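Putative endonuclease/exonuclease/phosphatase family protein (Bacteroides thetaiotaomicron, PDB 3MPR) is a putative metal-dependent hydrolase of the endonuclease/exonuclease/phosphatase family, probably cutting phosphodiester bonds in nucleic acids. Local coordinates at residues R120-G125 with L137-H142; P172-G177 with P234-K239; L197-E202 with E224-H229; F101-T106 with F156-K161. All blocks are in the same frame, centred on the assembly; numbering follows the deposited sequence. Where two conformers were deposited one is given.

All four contacts reach one six-stranded mixed sheet, half of the two-sheet sandwich of the DNase I-like fold. Contact 1 is the hairpin of strands 121-129 and 135-142. Contact 4, about 10 Å away between centres, lays helix 148-164 against the edge strand 93-102, and contact 1 is nested inside the chain loop it closes. Contact 2, its centre about 14 Å from that of contact 1, carries strand 173-178 across to the start of strand 237-243 in the second sheet. Contact 3, nested within contact 2 along the chain, lies about 20 Å from contact 4 between centres, near the other edge strand, 198-199. Together they tie hairpin, helix layer and both sheets into one domain.

Contact 1. Residues R120-G125 with L137-H142; sequences RICSWG and LFFNLH
In the antiparallel beta hairpin of strands 121-129 and 135-142, in the DNase I-like sandwich, Ser123 with Asn140 and Gly125 with Phe138 are hydrogen-bonded pairs. Asn140 N donates a hydrogen bond to Ser123 O at 2.9 Å, and Gly125 N reaches Phe138 O at 3.0 Å. Between them Trp124 and Phe139 form a non-hydrogen-bonded pair, whose close backbones bring Trp124 CB to 3.6 Å from Phe139 CD2. The two aromatic side chains run side by side, their planes inclined at 34°, while Cys122 SG meets the edge of the Phe139 ring in its plane, 3.8 Å from CD2. Small cysteine suits this place beside a bulky ring.

Arg120 NH1 stands over the centre of the His142 ring, 3.9 Å from NE2; bending at chi2 (-71°) turns the arginine chain there, and its NE forms a salt bridge with Asp144. His142 lies beside Glu51, which binds magnesium in a structure of this protein, though none is bound to this chain. Phe139 and Leu141 face helix 148-164, whereas Phe138 and Asn140 face the sandwich interior, the amide of Asn140 bonded to Thr176 and Thr49. Strand 93-102 flanks the hairpin beyond 121-125, and strand 173-178 beyond 137-142.

Contact 2. Residues P172-G177 with P234-K239; sequences PAILTG and PSFHVK
Phe236, near the beginning of strand 237-243, reaches Pro172 and Ile174 at the start of strand 173-178, joining the two sheets of the DNase I-like beta sandwich. One corner of its ring does most of the touching. Atom CE2 lies 3.6 Å from Pro172 CB and 3.7 Å from Ile174 CG1, and the neighbouring CZ is 3.8 Å from Ile174 CD1. The isoleucine and phenylalanine side chains cross at about a right angle, so both CG1 and the terminal methyl of Ile174 come against the ring. With CG1 set beside its own backbone N (chi1 -61°), Ile174 directs its longer branch at the aromatic group. The carbonyl of Ala173 also lies near the ring, its O 3.5 Å from Phe236 CE2, and Ser235 OG packs 3.8 Å from Pro172 CB. No hydrogen bond links the two segments, and the fit is mainly one of apolar surfaces, for which a rigid proline and a branched isoleucine are well suited.

Farther out, Phe289 of strand 283-289 meets Phe236 edge-to-face and also touches Pro172, while Leu287 and Phe138 pack on Ile174. Replacing Phe236 by a serine would probably uncover the sides of Pro172 and Ile174 that CE2 and CZ meet, and deprive Phe289 of its edge-to-face mate. The backbone of strand 173-178 is itself positioned by its neighbours: Ile174 bonds with Leu137 and Phe139 on one flank, and on the other Ala173 N is hydrogen-bonded to Ser233 OG.

Contact 3. Residues L197-E202 with E224-H229; sequences LCDSYE and ESRIDH
Tyr201 and Arg226 form a cation-pi stack that joins the short helix 200-203 to the loop leading into strand 228-232. The guanidinium lies almost exactly parallel to the phenol ring, with planes 4° apart and Arg226 CZ 3.6 Å from the ring centroid. A bend at chi3 (-53°) folds the arginine chain so that CD also rests over that face as a CH-pi contact. Arginine suits the place because its flat cation can stack while its N-H groups bond outward at the edge.

Of the ionic contacts, that with Asp199 uses this edge: Arg226 NH2 bonds to Asp199 OD2 at 2.9 Å in a salt bridge. Glu202 OE2 comes in obliquely and adds a long salt bridge, 3.8 Å from Arg226 NH2. Tyr188 OH is a second partner of Asp199 OD2. The other carboxylate oxygen, OD1, takes Tyr201 N at 2.9 Å from above the carboxylate plane, so Asp199 is the N-cap of the helix whose tyrosine carries the stack.

Waters also take part. One molecule accepts from Arg226 NE at 2.7 Å and lies 2.6 Å from His229 ND1; another accepts from Arg226 NH1.

Strand 198-199 edges the sheet beside strand 228-232. Tyr188 of helix 186-192 and Tyr241 of strand 237-243 touch Arg226, and Arg207 makes another cation-pi contact with Tyr201.

Contact 4. Residues F101-T106 with F156-K161; sequences FWLSET and FLVQEK. With ACY (acetic acid), chain F.
Phe101 lies with one ring face under the aliphatic part of Lys161, the two side chains sliding past each other in opposite directions. Lys161 CG sits 3.8 Å from the ring centroid and 14° off its normal, a CH-pi contact over the face but offset toward the rim. The valine comes from another side, crossing the phenylalanine at about a right angle and setting Val158 CG2 at the ring edge, 4.1 Å from Phe101 CZ. Leu157 runs antiparallel to the aromatic side chain, its CG 4.1 Å from Phe101 CE2. With its CG between the backbone N and carbonyl carbon (chi1 57°), Phe101 presents its ring to all three helix residues.

Leu103 extends the apolar surface, its CD2 lying 4.2 Å from Val158 CG2, and Leu157 CD2 rests 3.7 Å from Trp102 O. Without the ring, as with an alanine at Phe101, the Lys161 methylenes would probably lose the face beneath them and Val158 CG2 the edge it meets. The ring also touches Cys122 and Phe139 of the hairpin, and Val158 touches Leu141 of strand 135-142.

Beyond Leu103, the centre of an inverse gamma turn, Ser104 OG accepts from Thr106 N in an ST turn and also hydrogen-bonds with Ser111 OG. The lysine's dual chemistry suits this border: its methylenes pack on Phe101, while NZ forms a salt bridge with Glu164 and a hydrogen bond to an acetic acid molecule, probably from the crystallisation liquor. Apolar packing thus joins strand to helix, while the charge is met beyond the ring.

Contact 1. Residues R120-G125 with L137-H142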
# COMPACT_ATOMS: atom_id res chain seq x y z
N ARG A 120 -13.78 -8.52 -27.56
CA ARG A 120 -13.46 -8.37 -26.14
C ARG A 120 -13.50 -9.75 -25.52
O ARG A 120 -14.40 -10.54 -25.80
CB ARG A 120 -14.49 -7.46 -25.47
CG ARG A 120 -14.63 -6.09 -26.13
CD ARG A 120 -13.41 -5.21 -25.87
NE ARG A 120 -13.56 -3.89 -26.46
CZ ARG A 120 -12.81 -2.83 -26.15
NH1 ARG A 120 -11.84 -2.94 -25.25
NH2 ARG A 120 -13.03 -1.66 -26.74
N ILE A 121 -12.51 -10.05 -24.69
CA ILE A 121 -12.36 -11.40 -24.18
C ILE A 121 -12.45 -11.42 -22.66
O ILE A 121 -12.00 -10.49 -21.99
CB ILE A 121 -11.03 -12.03 -24.68
CG1 ILE A 121 -11.05 -13.56 -24.53
CG2 ILE A 121 -9.82 -11.42 -23.96
CD1 ILE A 121 -9.80 -14.24 -25.07
N CYS A 122 -13.08 -12.47 -22.13
CA CYS A 122 -13.07 -12.74 -20.71
C CYS A 122 -12.29 -14.03 -20.50
O CYS A 122 -12.60 -15.05 -21.13
CB CYS A 122 -14.50 -12.89 -20.18
SG CYS A 122 -14.58 -13.37 -18.45
N SER A 123 -11.25 -13.97 -19.68
CA SER A 123 -10.47 -15.14 -19.34
C SER A 123 -10.77 -15.53 -17.89
O SER A 123 -11.04 -14.68 -17.05
CB SER A 123 -8.97 -14.88 -19.50
OG SER A 123 -8.66 -14.53 -20.84
N TRP A 124 -10.70 -16.82 -17.60
CA TRP A 124 -11.08 -17.28 -16.28
C TRP A 124 -10.26 -18.49 -15.89
O TRP A 124 -9.66 -19.17 -16.73
CB TRP A 124 -12.58 -17.61 -16.25
CG TRP A 124 -12.94 -18.72 -17.24
CD1 TRP A 124 -13.29 -18.57 -18.55
CD2 TRP A 124 -12.93 -20.12 -16.97
NE1 TRP A 124 -13.51 -19.82 -19.12
CE2 TRP A 124 -13.31 -20.78 -18.16
CE3 TRP A 124 -12.66 -20.89 -15.83
CZ2 TRP A 124 -13.40 -22.17 -18.25
CZ3 TRP A 124 -12.76 -22.26 -15.91
CH2 TRP A 124 -13.12 -22.89 -17.11
N GLY A 125 -10.22 -18.73 -14.59
CA GLY A 125 -9.63 -19.94 -14.06
C GLY A 125 -10.47 -20.42 -12.90
O GLY A 125 -11.00 -19.62 -12.13
N LEU A 137 -13.95 -19.60 -8.67
CA LEU A 137 -13.76 -19.12 -10.03
C LEU A 137 -13.25 -17.69 -9.98
O LEU A 137 -13.69 -16.90 -9.16
CB LEU A 137 -15.08 -19.15 -10.81
CG LEU A 137 -15.67 -20.54 -11.04
CD1 LEU A 137 -17.11 -20.43 -11.58
CD2 LEU A 137 -14.77 -21.31 -12.00
N PHE A 138 -12.32 -17.37 -10.88
CA PHE A 138 -11.82 -16.00 -11.02
C PHE A 138 -11.97 -15.60 -12.48
O PHE A 138 -11.38 -16.24 -13.35
CB PHE A 138 -10.35 -15.97 -10.61
CG PHE A 138 -9.80 -14.59 -10.38
CD1 PHE A 138 -9.47 -13.76 -11.45
CD2 PHE A 138 -9.53 -14.14 -9.09
CE1 PHE A 138 -8.94 -12.49 -11.23
CE2 PHE A 138 -9.00 -12.87 -8.87
CZ PHE A 138 -8.71 -12.05 -9.94
N PHE A 139 -12.76 -14.56 -12.75
CA PHE A 139 -12.99 -14.07 -14.11
C PHE A 139 -12.35 -12.71 -14.28
O PHE A 139 -12.33 -11.94 -13.33
CB PHE A 139 -14.49 -13.88 -14.36
CG PHE A 139 -15.28 -15.16 -14.39
CD1 PHE A 139 -15.72 -15.75 -13.23
CD2 PHE A 139 -15.61 -15.74 -15.61
CE1 PHE A 139 -16.47 -16.93 -13.28
CE2 PHE A 139 -16.35 -16.91 -15.66
CZ PHE A 139 -16.78 -17.49 -14.50
N ASN A 140 -11.90 -12.39 -15.49
CA ASN A 140 -11.28 -11.10 -15.75
C ASN A 140 -11.61 -10.66 -17.17
O ASN A 140 -11.58 -11.47 -18.09
CB ASN A 140 -9.77 -11.22 -15.54
CG ASN A 140 -9.03 -9.94 -15.82
OD1 ASN A 140 -9.42 -8.87 -15.35
ND2 ASN A 140 -7.94 -10.04 -16.59
N LEU A 141 -11.93 -9.38 -17.36
CA LEU A 141 -12.35 -8.91 -18.68
C LEU A 141 -12.04 -7.43 -18.89
O LEU A 141 -11.61 -6.73 -17.98
CB LEU A 141 -13.85 -9.18 -18.92
CG LEU A 141 -14.88 -8.55 -17.95
CD1 LEU A 141 -15.05 -7.05 -18.19
CD2 LEU A 141 -16.22 -9.24 -18.10
N HIS A 142 -12.28 -6.98 -20.11
CA HIS A 142 -12.14 -5.58 -20.48
C HIS A 142 -13.27 -5.30 -21.45
O HIS A 142 -13.30 -5.84 -22.56
CB HIS A 142 -10.78 -5.35 -21.16
CG HIS A 142 -10.50 -3.91 -21.47
ND1 HIS A 142 -9.28 -3.47 -21.92
CD2 HIS A 142 -11.29 -2.82 -21.39
CE1 HIS A 142 -9.32 -2.17 -22.11
NE2 HIS A 142 -10.53 -1.74 -21.80
O HOH W 1 -10.89 -7.37 -24.19

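Contact 2. Residues P172-G177 with P234-K239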
# COMPACT_ATOMS: atom_id res chain seq x y z
N PRO A 172 -18.01 -20.21 -5.67
CA PRO A 172 -17.97 -18.75 -5.49
C PRO A 172 -17.12 -18.14 -6.58
O PRO A 172 -16.20 -18.79 -7.06
CB PRO A 172 -17.27 -18.58 -4.14
CG PRO A 172 -17.27 -19.93 -3.50
CD PRO A 172 -17.29 -20.92 -4.61
N ALA A 173 -17.42 -16.91 -6.97
CA ALA A 173 -16.71 -16.27 -8.06
C ALA A 173 -16.18 -14.89 -7.68
O ALA A 173 -16.76 -14.20 -6.84
CB ALA A 173 -17.61 -16.16 -9.30
N ILE A 174 -15.08 -14.53 -8.32
CA ILE A 174 -14.50 -13.21 -8.23
C ILE A 174 -14.38 -12.74 -9.67
O ILE A 174 -13.90 -13.49 -10.51
CB ILE A 174 -13.09 -13.28 -7.62
CG1 ILE A 174 -13.17 -13.85 -6.20
CG2 ILE A 174 -12.41 -11.90 -7.70
CD1 ILE A 174 -11.81 -14.17 -5.56
N LEU A 175 -14.82 -11.52 -9.94
CA LEU A 175 -14.77 -10.92 -11.28
C LEU A 175 -14.05 -9.58 -11.25
O LEU A 175 -14.49 -8.67 -10.54
CB LEU A 175 -16.21 -10.70 -11.81
CG LEU A 175 -16.38 -9.81 -13.05
CD1 LEU A 175 -15.74 -10.42 -14.27
CD2 LEU A 175 -17.87 -9.52 -13.30
N THR A 176 -12.93 -9.47 -11.98
CA THR A 176 -12.17 -8.22 -12.07
C THR A 176 -12.24 -7.70 -13.49
O THR A 176 -12.65 -8.41 -14.39
CB THR A 176 -10.66 -8.43 -11.74
OG1 THR A 176 -10.09 -9.36 -12.67
CG2 THR A 176 -10.48 -8.97 -10.33
N GLY A 177 -11.83 -6.46 -13.71
CA GLY A 177 -11.74 -5.99 -15.08
C GLY A 177 -11.75 -4.50 -15.22
O GLY A 177 -11.92 -3.77 -14.24
N PRO A 234 -21.73 -13.05 -3.01
CA PRO A 234 -22.02 -12.54 -1.66
C PRO A 234 -21.51 -13.48 -0.57
O PRO A 234 -21.46 -13.08 0.59
CB PRO A 234 -23.56 -12.47 -1.62
CG PRO A 234 -24.01 -12.63 -3.04
CD PRO A 234 -22.94 -13.37 -3.77
N SER A 235 -21.12 -14.70 -0.93
CA SER A 235 -20.58 -15.64 0.04
C SER A 235 -19.19 -15.24 0.54
O SER A 235 -18.75 -15.69 1.61
CB SER A 235 -20.57 -17.06 -0.53
OG SER A 235 -19.88 -17.10 -1.77
N PHE A 236 -18.49 -14.40 -0.22
CA PHE A 236 -17.23 -13.84 0.27
C PHE A 236 -17.49 -12.73 1.27
O PHE A 236 -18.41 -11.93 1.11
CB PHE A 236 -16.39 -13.22 -0.86
CG PHE A 236 -15.69 -14.21 -1.71
CD1 PHE A 236 -14.51 -14.82 -1.27
CD2 PHE A 236 -16.17 -14.51 -2.98
CE1 PHE A 236 -13.85 -15.73 -2.08
CE2 PHE A 236 -15.50 -15.42 -3.79
CZ PHE A 236 -14.34 -16.02 -3.34
N HIS A 237 -16.66 -12.66 2.30
CA HIS A 237 -16.67 -11.47 3.14
C HIS A 237 -15.58 -10.52 2.65
O HIS A 237 -14.42 -10.91 2.52
CB HIS A 237 -16.40 -11.82 4.60
CG HIS A 237 -16.50 -10.63 5.50
ND1 HIS A 237 -17.70 -10.00 5.76
CD2 HIS A 237 -15.55 -9.93 6.16
CE1 HIS A 237 -17.48 -8.97 6.57
NE2 HIS A 237 -16.19 -8.91 6.83
N VAL A 238 -15.96 -9.28 2.35
CA VAL A 238 -15.00 -8.33 1.80
C VAL A 238 -14.44 -7.51 2.98
O VAL A 238 -15.15 -6.70 3.57
CB VAL A 238 -15.65 -7.39 0.76
CG1 VAL A 238 -14.61 -6.42 0.20
CG2 VAL A 238 -16.28 -8.21 -0.39
N LYS A 239 -13.18 -7.76 3.31
CA LYS A 239 -12.54 -7.12 4.45
C LYS A 239 -12.12 -5.69 4.12
O LYS A 239 -12.36 -4.76 4.89
CB LYS A 239 -11.32 -7.93 4.90
CG LYS A 239 -11.62 -9.38 5.26
CD LYS A 239 -12.18 -9.52 6.67
CE LYS A 239 -11.11 -9.17 7.71
NZ LYS A 239 -11.62 -9.35 9.09

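Contact 3. Residues L197-E202 with E224-H229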
# COMPACT_ATOMS: atom_id res chain seq x y z
N LEU A 197 -23.87 -10.68 -7.57
CA LEU A 197 -22.51 -10.25 -7.23
C LEU A 197 -22.58 -8.99 -6.38
O LEU A 197 -23.57 -8.27 -6.43
CB LEU A 197 -21.71 -9.91 -8.48
CG LEU A 197 -21.33 -11.06 -9.42
CD1 LEU A 197 -20.88 -10.53 -10.80
CD2 LEU A 197 -20.24 -11.91 -8.78
N CYS A 198 -21.51 -8.73 -5.63
CA CYS A 198 -21.37 -7.52 -4.82
C CYS A 198 -20.18 -6.71 -5.28
O CYS A 198 -19.14 -7.27 -5.60
CB CYS A 198 -21.16 -7.91 -3.35
SG CYS A 198 -22.52 -8.93 -2.70
N ASP A 199 -20.32 -5.39 -5.27
CA ASP A 199 -19.20 -4.49 -5.52
C ASP A 199 -18.34 -4.41 -4.25
O ASP A 199 -18.84 -4.00 -3.20
CB ASP A 199 -19.74 -3.10 -5.87
CG ASP A 199 -18.65 -2.12 -6.24
OD1 ASP A 199 -17.46 -2.48 -6.13
OD2 ASP A 199 -19.00 -0.99 -6.65
N SER A 200 -17.07 -4.79 -4.33
CA SER A 200 -16.16 -4.72 -3.18
C SER A 200 -16.08 -3.31 -2.61
O SER A 200 -15.85 -3.13 -1.42
CB SER A 200 -14.74 -5.15 -3.58
OG SER A 200 -14.66 -6.52 -3.93
N TYR A 201 -16.21 -2.31 -3.47
CA TYR A 201 -16.19 -0.92 -3.00
C TYR A 201 -17.31 -0.69 -2.00
O TYR A 201 -17.13 -0.01 -0.98
CB TYR A 201 -16.33 0.05 -4.17
CG TYR A 201 -16.47 1.49 -3.73
CD1 TYR A 201 -17.73 2.05 -3.49
CD2 TYR A 201 -15.35 2.30 -3.54
CE1 TYR A 201 -17.86 3.38 -3.08
CE2 TYR A 201 -15.47 3.63 -3.14
CZ TYR A 201 -16.73 4.15 -2.90
OH TYR A 201 -16.86 5.46 -2.49
N GLU A 202 -18.48 -1.26 -2.30
CA GLU A 202 -19.65 -1.03 -1.46
C GLU A 202 -19.68 -1.95 -0.24
O GLU A 202 -20.13 -1.55 0.83
CB GLU A 202 -20.95 -1.21 -2.26
CG GLU A 202 -21.11 -0.24 -3.43
CD GLU A 202 -21.34 1.21 -3.01
OE1 GLU A 202 -21.62 1.46 -1.81
OE2 GLU A 202 -21.24 2.09 -3.87
N GLU A 224 -14.51 10.65 -8.84
CA GLU A 224 -15.23 9.66 -8.06
C GLU A 224 -15.73 8.51 -8.94
O GLU A 224 -16.37 7.58 -8.46
CB GLU A 224 -16.40 10.28 -7.30
CG GLU A 224 -15.97 11.22 -6.18
CD GLU A 224 -17.14 11.74 -5.36
OE1 GLU A 224 -17.90 12.58 -5.88
OE2 GLU A 224 -17.30 11.30 -4.19
N SER A 225 -15.45 8.58 -10.24
CA SER A 225 -15.82 7.48 -11.13
C SER A 225 -14.91 6.28 -10.87
O SER A 225 -13.71 6.43 -10.75
CB SER A 225 -15.67 7.89 -12.60
OG SER A 225 -16.69 8.81 -12.99
N ARG A 226 -15.51 5.09 -10.78
CA ARG A 226 -14.75 3.85 -10.72
C ARG A 226 -15.11 3.06 -11.98
O ARG A 226 -16.29 2.79 -12.24
CB ARG A 226 -15.12 3.06 -9.46
CG ARG A 226 -15.11 3.91 -8.16
CD ARG A 226 -15.36 3.07 -6.91
NE ARG A 226 -16.57 2.26 -7.00
CZ ARG A 226 -17.80 2.71 -6.76
NH1 ARG A 226 -18.01 3.97 -6.40
NH2 ARG A 226 -18.83 1.88 -6.86
N ILE A 227 -14.11 2.74 -12.80
CA ILE A 227 -14.38 1.95 -14.00
C ILE A 227 -13.70 0.58 -13.93
O ILE A 227 -13.97 -0.31 -14.75
CB ILE A 227 -14.02 2.72 -15.29
CG1 ILE A 227 -12.51 2.95 -15.41
CG2 ILE A 227 -14.80 4.03 -15.36
CD1 ILE A 227 -12.10 3.59 -16.73
N ASP A 228 -12.82 0.42 -12.95
CA ASP A 228 -12.21 -0.87 -12.68
C ASP A 228 -12.84 -1.37 -11.40
O ASP A 228 -12.82 -0.67 -10.39
CB ASP A 228 -10.70 -0.68 -12.49
CG ASP A 228 -10.05 -0.01 -13.69
OD1 ASP A 228 -9.83 1.22 -13.66
OD2 ASP A 228 -9.82 -0.73 -14.69
N HIS A 229 -13.40 -2.58 -11.44
CA HIS A 229 -14.13 -3.10 -10.30
C HIS A 229 -13.65 -4.49 -9.95
O HIS A 229 -13.09 -5.20 -10.80
CB HIS A 229 -15.64 -3.23 -10.61
CG HIS A 229 -16.28 -1.96 -11.08
ND1 HIS A 229 -16.44 -0.87 -10.25
CD2 HIS A 229 -16.83 -1.62 -12.27
CE1 HIS A 229 -17.05 0.10 -10.93
NE2 HIS A 229 -17.30 -0.34 -12.15
O HOH W 2 -16.03 -0.32 -7.70
O HOH W 3 -20.47 4.80 -5.77
O HOH W 4 -22.13 2.44 -6.36

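Contact 4. Residues F101-T106 with F156-K161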
# COMPACT_ATOMS: atom_id res chain seq x y z
N PHE A 101 -13.67 -16.87 -23.07
CA PHE A 101 -14.81 -16.71 -23.96
C PHE A 101 -14.89 -15.26 -24.41
O PHE A 101 -14.54 -14.35 -23.66
CB PHE A 101 -16.12 -17.20 -23.31
CG PHE A 101 -16.47 -16.52 -21.99
CD1 PHE A 101 -16.00 -17.03 -20.79
CD2 PHE A 101 -17.31 -15.42 -21.96
CE1 PHE A 101 -16.33 -16.42 -19.58
CE2 PHE A 101 -17.64 -14.80 -20.77
CZ PHE A 101 -17.15 -15.31 -19.57
N TRP A 102 -15.34 -15.04 -25.65
CA TRP A 102 -15.53 -13.68 -26.15
C TRP A 102 -16.88 -13.14 -25.72
O TRP A 102 -17.83 -13.89 -25.54
CB TRP A 102 -15.35 -13.63 -27.68
CG TRP A 102 -13.90 -13.66 -28.05
CD1 TRP A 102 -13.11 -12.60 -28.35
CD2 TRP A 102 -13.05 -14.82 -28.08
NE1 TRP A 102 -11.82 -13.01 -28.58
CE2 TRP A 102 -11.76 -14.37 -28.43
CE3 TRP A 102 -13.26 -16.18 -27.86
CZ2 TRP A 102 -10.68 -15.25 -28.56
CZ3 TRP A 102 -12.18 -17.05 -28.00
CH2 TRP A 102 -10.92 -16.58 -28.34
N LEU A 103 -16.94 -11.83 -25.50
CA LEU A 103 -18.17 -11.20 -25.05
C LEU A 103 -19.02 -10.88 -26.27
O LEU A 103 -19.01 -9.77 -26.79
CB LEU A 103 -17.85 -9.94 -24.24
CG LEU A 103 -16.92 -10.22 -23.05
CD1 LEU A 103 -16.53 -8.93 -22.32
CD2 LEU A 103 -17.56 -11.23 -22.08
N SER A 104 -19.73 -11.90 -26.76
CA SER A 104 -20.52 -11.77 -27.98
C SER A 104 -21.60 -12.84 -28.04
O SER A 104 -21.72 -13.68 -27.14
CB SER A 104 -19.62 -11.89 -29.20
OG SER A 104 -19.17 -13.23 -29.39
N GLU A 105 -22.38 -12.81 -29.12
CA GLU A 105 -23.40 -13.81 -29.37
C GLU A 105 -22.78 -15.17 -29.67
O GLU A 105 -23.45 -16.19 -29.62
CB GLU A 105 -24.29 -13.39 -30.55
CG GLU A 105 -24.98 -12.05 -30.38
CD GLU A 105 -24.16 -10.89 -30.90
OE1 GLU A 105 -22.92 -10.90 -30.75
OE2 GLU A 105 -24.76 -9.95 -31.48
N THR A 106 -21.49 -15.16 -30.01
CA THR A 106 -20.75 -16.40 -30.30
C THR A 106 -19.47 -16.46 -29.47
O THR A 106 -18.38 -16.22 -29.99
CB THR A 106 -20.39 -16.48 -31.80
OG1 THR A 106 -19.58 -15.36 -32.15
CG2 THR A 106 -21.66 -16.48 -32.66
N PHE A 156 -24.58 -10.12 -18.39
CA PHE A 156 -25.42 -11.30 -18.19
C PHE A 156 -24.80 -12.60 -18.71
O PHE A 156 -25.01 -13.66 -18.15
CB PHE A 156 -26.83 -11.07 -18.74
CG PHE A 156 -27.60 -10.05 -17.95
CD1 PHE A 156 -28.01 -10.34 -16.66
CD2 PHE A 156 -27.87 -8.80 -18.47
CE1 PHE A 156 -28.70 -9.41 -15.91
CE2 PHE A 156 -28.55 -7.86 -17.73
CZ PHE A 156 -28.97 -8.17 -16.45
N LEU A 157 -24.01 -12.50 -19.78
CA LEU A 157 -23.27 -13.66 -20.27
C LEU A 157 -22.25 -14.12 -19.23
O LEU A 157 -22.07 -15.31 -18.99
CB LEU A 157 -22.57 -13.32 -21.58
CG LEU A 157 -21.48 -14.29 -22.06
CD1 LEU A 157 -22.04 -15.68 -22.32
CD2 LEU A 157 -20.80 -13.74 -23.32
N VAL A 158 -21.58 -13.17 -18.61
CA VAL A 158 -20.63 -13.53 -17.57
C VAL A 158 -21.34 -14.25 -16.42
O VAL A 158 -20.86 -15.28 -15.94
CB VAL A 158 -19.81 -12.32 -17.08
CG1 VAL A 158 -19.06 -12.66 -15.81
CG2 VAL A 158 -18.84 -11.89 -18.18
N GLN A 159 -22.49 -13.74 -16.01
CA GLN A 159 -23.24 -14.39 -14.95
C GLN A 159 -23.72 -15.80 -15.37
O GLN A 159 -23.75 -16.71 -14.57
CB GLN A 159 -24.40 -13.50 -14.50
CG GLN A 159 -23.90 -12.22 -13.82
CD GLN A 159 -24.97 -11.16 -13.68
OE1 GLN A 159 -24.85 -10.06 -14.24
NE2 GLN A 159 -26.01 -11.46 -12.92
N GLU A 160 -24.06 -15.99 -16.64
CA GLU A 160 -24.39 -17.35 -17.10
C GLU A 160 -23.17 -18.28 -17.02
O GLU A 160 -23.29 -19.43 -16.59
CB GLU A 160 -24.98 -17.33 -18.50
CG GLU A 160 -26.38 -16.72 -18.55
CD GLU A 160 -27.40 -17.48 -17.70
OE1 GLU A 160 -27.83 -18.58 -18.11
OE2 GLU A 160 -27.78 -16.97 -16.62
N LYS A 161 -22.00 -17.79 -17.43
CA LYS A 161 -20.78 -18.58 -17.35
C LYS A 161 -20.37 -18.90 -15.91
O LYS A 161 -19.80 -19.94 -15.63
CB LYS A 161 -19.61 -17.89 -18.09
CG LYS A 161 -19.79 -17.88 -19.61
CD LYS A 161 -19.63 -19.29 -20.22
CE LYS A 161 -20.03 -19.29 -21.70
NZ LYS A 161 -19.83 -20.62 -22.35
C ACY F . -19.93 -21.59 -25.38
O ACY F . -19.80 -22.65 -24.70
OXT ACY F . -20.30 -20.46 -24.95
CH3 ACY F . -19.64 -21.68 -26.84